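Local coordinates for protein [2Fe-2S] ferredoxin (Aquifex aeolicus, PDB 1M2D) that carries one [2Fe-2S] cluster in a thioredoxin-like fold and transfers electrons in metabolic reactions, forming a homodimer in solution, at residues A[10-15]-A[21-26]. The protein carries 1 engineered substitution. Sequence-based numbering, arbitrary orientation.
Sequences VQDRPP and SCAQRG. With FES (Fe2/s2 (inorganic) cluster), chain C.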
ATOM      1  N   VAL A  10      -8.816  -2.298  -2.829  1.00  8.78           N
ATOM      2  CA  VAL A  10      -9.690  -2.604  -3.926  1.00  9.45           C
ATOM      3  C   VAL A  10     -10.066  -4.103  -3.950  1.00 10.24           C
ATOM      4  O   VAL A  10     -10.599  -4.582  -4.949  1.00 12.53           O
ATOM      5  CB  VAL A  10      -9.151  -2.151  -5.297  1.00 10.41           C
ATOM      6  CG1 VAL A  10      -8.980  -0.636  -5.303  1.00 12.26           C
ATOM      7  CG2 VAL A  10      -7.841  -2.855  -5.622  1.00 11.44           C
ATOM      8  N   GLN A  11      -9.772  -4.806  -2.862  1.00  9.94           N
ATOM      9  CA  GLN A  11     -10.060  -6.225  -2.746  1.00 10.57           C
ATOM     10  C   GLN A  11     -11.523  -6.521  -2.937  1.00 10.82           C
ATOM     11  O   GLN A  11     -12.389  -5.897  -2.345  1.00 11.19           O
ATOM     12  CB  GLN A  11      -9.674  -6.658  -1.348  1.00 11.74           C
ATOM     13  CG  GLN A  11      -9.857  -8.134  -1.008  1.00 11.56           C
ATOM     14  CD  GLN A  11      -8.725  -9.001  -1.472  1.00 13.10           C
ATOM     15  OE1 GLN A  11      -7.547  -8.744  -1.112  1.00 13.14           O
ATOM     16  NE2 GLN A  11      -9.034 -10.009  -2.280  1.00 17.51           N
ATOM     17  N   ASP A  12     -11.782  -7.553  -3.733  1.00 13.23           N
ATOM     18  CA  ASP A  12     -13.102  -8.137  -3.791  1.00 13.26           C
ATOM     19  C   ASP A  12     -13.026  -9.537  -3.188  1.00 14.28           C
ATOM     20  O   ASP A  12     -11.973 -10.102  -3.080  1.00 16.71           O
ATOM     21  CB  ASP A  12     -13.646  -8.226  -5.205  1.00 17.32           C
ATOM     22  CG  ASP A  12     -15.179  -8.280  -5.228  1.00 19.64           C
ATOM     23  OD1 ASP A  12     -15.885  -8.252  -4.183  1.00 18.89           O
ATOM     24  OD2 ASP A  12     -15.637  -8.376  -6.373  1.00 29.90           O
ATOM     25  N   ARG A  13     -14.190 -10.047  -2.801  1.00 16.44           N
ATOM     26  CA  ARG A  13     -14.317 -11.366  -2.161  1.00 18.05           C
ATOM     27  C   ARG A  13     -15.574 -12.047  -2.731  1.00 20.64           C
ATOM     28  O   ARG A  13     -16.512 -11.337  -3.104  1.00 21.07           O
ATOM     29  CB  ARG A  13     -14.446 -11.338  -0.645  1.00 19.76           C
ATOM     30  CG  ARG A  13     -13.322 -10.678   0.105  1.00 21.44           C
ATOM     31  CD  ARG A  13     -12.207 -11.558   0.484  1.00 23.03           C
ATOM     32  NE  ARG A  13     -11.318 -10.965   1.474  1.00 18.78           N
ATOM     33  CZ  ARG A  13     -10.053 -11.301   1.598  1.00 20.94           C
ATOM     34  NH1 ARG A  13      -9.436 -12.193   0.862  1.00 27.62           N
ATOM     35  NH2 ARG A  13      -9.420 -10.645   2.562  1.00 25.24           N
ATOM     36  N   PRO A  14     -15.632 -13.357  -2.725  1.00 23.91           N
ATOM     37  CA  PRO A  14     -16.887 -14.049  -3.027  1.00 27.33           C
ATOM     38  C   PRO A  14     -17.964 -13.705  -2.013  1.00 22.31           C
ATOM     39  O   PRO A  14     -17.758 -13.285  -0.897  1.00 19.69           O
ATOM     40  CB  PRO A  14     -16.502 -15.514  -2.933  1.00 33.72           C
ATOM     41  CG  PRO A  14     -15.028 -15.594  -3.053  1.00 36.26           C
ATOM     42  CD  PRO A  14     -14.525 -14.285  -2.490  1.00 30.08           C
ATOM     43  N   PRO A  15     -19.228 -13.891  -2.431  1.00 22.88           N
ATOM     44  CA  PRO A  15     -20.364 -13.425  -1.644  1.00 22.96           C
ATOM     45  C   PRO A  15     -20.479 -14.041  -0.274  1.00 20.80           C
ATOM     46  O   PRO A  15     -21.051 -13.438   0.628  1.00 27.44           O
ATOM     47  CB  PRO A  15     -21.608 -13.784  -2.449  1.00 29.96           C
ATOM     48  CG  PRO A  15     -21.133 -14.184  -3.790  1.00 31.19           C
ATOM     49  CD  PRO A  15     -19.654 -14.428  -3.723  1.00 26.46           C
ATOM     50  N   SER A  21     -16.156  -7.158   1.565  1.00 12.90           N
ATOM     51  CA  SER A  21     -14.942  -6.638   0.945  1.00 12.45           C
ATOM     52  C   SER A  21     -15.095  -5.161   0.686  1.00 12.14           C
ATOM     53  O   SER A  21     -16.211  -4.611   0.578  1.00 13.63           O
ATOM     54  CB  SER A  21     -14.635  -7.315  -0.373  1.00 13.56           C
ATOM     55  OG  SER A  21     -15.554  -6.926  -1.376  1.00 14.80           O
ATOM     56  N   CYS A  22     -13.947  -4.479   0.498  1.00 10.71           N
ATOM     57  CA  CYS A  22     -14.020  -3.071   0.183  1.00 10.13           C
ATOM     58  C   CYS A  22     -14.611  -2.823  -1.195  1.00 10.83           C
ATOM     59  O   CYS A  22     -15.363  -1.856  -1.386  1.00 11.07           O
ATOM     60  CB  CYS A  22     -12.635  -2.448   0.345  1.00  9.46           C
ATOM     61  SG  CYS A  22     -12.070  -2.347   2.049  1.00  9.17           S
ATOM     62  N   ALA A  23     -14.319  -3.689  -2.168  1.00 11.54           N
ATOM     63  CA  ALA A  23     -14.900  -3.502  -3.510  1.00 12.41           C
ATOM     64  C   ALA A  23     -16.423  -3.593  -3.472  1.00 13.62           C
ATOM     65  O   ALA A  23     -17.116  -2.802  -4.110  1.00 15.17           O
ATOM     66  CB  ALA A  23     -14.347  -4.506  -4.479  1.00 14.13           C
ATOM     67  N   GLN A  24     -16.968  -4.523  -2.699  1.00 14.28           N
ATOM     68  CA  GLN A  24     -18.411  -4.632  -2.563  1.00 15.40           C
ATOM     69  C   GLN A  24     -19.012  -3.391  -1.951  1.00 16.46           C
ATOM     70  O   GLN A  24     -20.170  -3.129  -2.185  1.00 19.32           O
ATOM     71  CB  GLN A  24     -18.744  -5.844  -1.709  1.00 21.28           C
ATOM     72  CG  GLN A  24     -18.295  -7.142  -2.332  1.00 33.25           C
ATOM     73  CD  GLN A  24     -18.436  -8.202  -1.220  1.00 35.65           C
ATOM     74  OE1 GLN A  24     -19.441  -8.104  -0.503  1.00 43.39           O
ATOM     75  NE2 GLN A  24     -17.451  -9.075  -1.192  1.00 22.40           N
ATOM     76  N   ARG A  25     -18.231  -2.653  -1.153  1.00 14.12           N
ATOM     77  CA  ARG A  25     -18.650  -1.470  -0.429  1.00 14.06           C
ATOM     78  C   ARG A  25     -18.313  -0.176  -1.175  1.00 13.82           C
ATOM     79  O   ARG A  25     -18.412   0.880  -0.603  1.00 15.08           O
ATOM     80  CB  ARG A  25     -18.054  -1.474   0.994  1.00 13.27           C
ATOM     81  CG  ARG A  25     -18.554  -2.584   1.902  1.00 14.00           C
ATOM     82  CD  ARG A  25     -17.949  -2.506   3.294  1.00 14.25           C
ATOM     83  NE  ARG A  25     -18.532  -3.380   4.285  1.00 15.25           N
ATOM     84  CZ  ARG A  25     -18.177  -4.642   4.547  1.00 14.06           C
ATOM     85  NH1 ARG A  25     -17.196  -5.217   3.879  1.00 14.23           N
ATOM     86  NH2 ARG A  25     -18.770  -5.350   5.481  1.00 18.37           N
ATOM     87  N   GLY A  26     -17.930  -0.280  -2.426  1.00 14.79           N
ATOM     88  CA  GLY A  26     -17.747   0.865  -3.334  1.00 15.49           C
ATOM     89  C   GLY A  26     -16.323   1.329  -3.469  1.00 13.62           C
ATOM     90  O   GLY A  26     -16.104   2.422  -4.008  1.00 14.86           O
TER
HETATM   91 FE1  FES C 201     -10.492  -4.019   2.165  1.00  8.99          FE
HETATM   92 FE2  FES C 201     -10.306  -6.128   3.836  1.00  9.75          FE
HETATM   93  S1  FES C 201     -11.253  -6.071   1.816  1.00 10.18           S
HETATM   94  S2  FES C 201      -9.612  -4.015   4.197  1.00  9.13           S
HETATM   95  O   HOH W   1     -18.345 -10.999   0.284  1.00 28.41           O
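Ser21 meets Asp12 and Arg13 where the cluster-binding loop of this thioredoxin-like ferredoxin, between strand 4-9 and helix 27-40, folds back on itself. Its OG, placed by chi1 of 71° between backbone N and carbonyl carbon, gives a hydrogen bond to Asp12 OD1 (3.1 Å), met on the anti side of the carboxylate. The same oxygen accepts from Gln24 N at 3.1 Å, an ST motif that starts the turn, while Ser21 CB packs against Arg13 CG. With an alanine here, Gln24 N and Asp12 OD1 would probably both lose their hydroxyl mate, weakening the tie between the turn and Asp12. Cys22 turns to the cluster, its SG 2.3 Å from FE1, an iron that Cys9 also ligates; from 10-15, Gln11 CB approaches S1 of the cluster. Next, Ala23 N donates to Gln11 O (2.9 Å), and its methyl lies against Asp12 CB. Gln11's own side chain spans further, its OE1 taking the backbone N of Cys55, another cluster ligand. The side chain of Gln24 crosses that of Asp12 at about a right angle; its CG sits 3.2 Å from Asp12 OD1, and its NE2 donates to a water that in turn donates to Pro14 O at 2.6 Å.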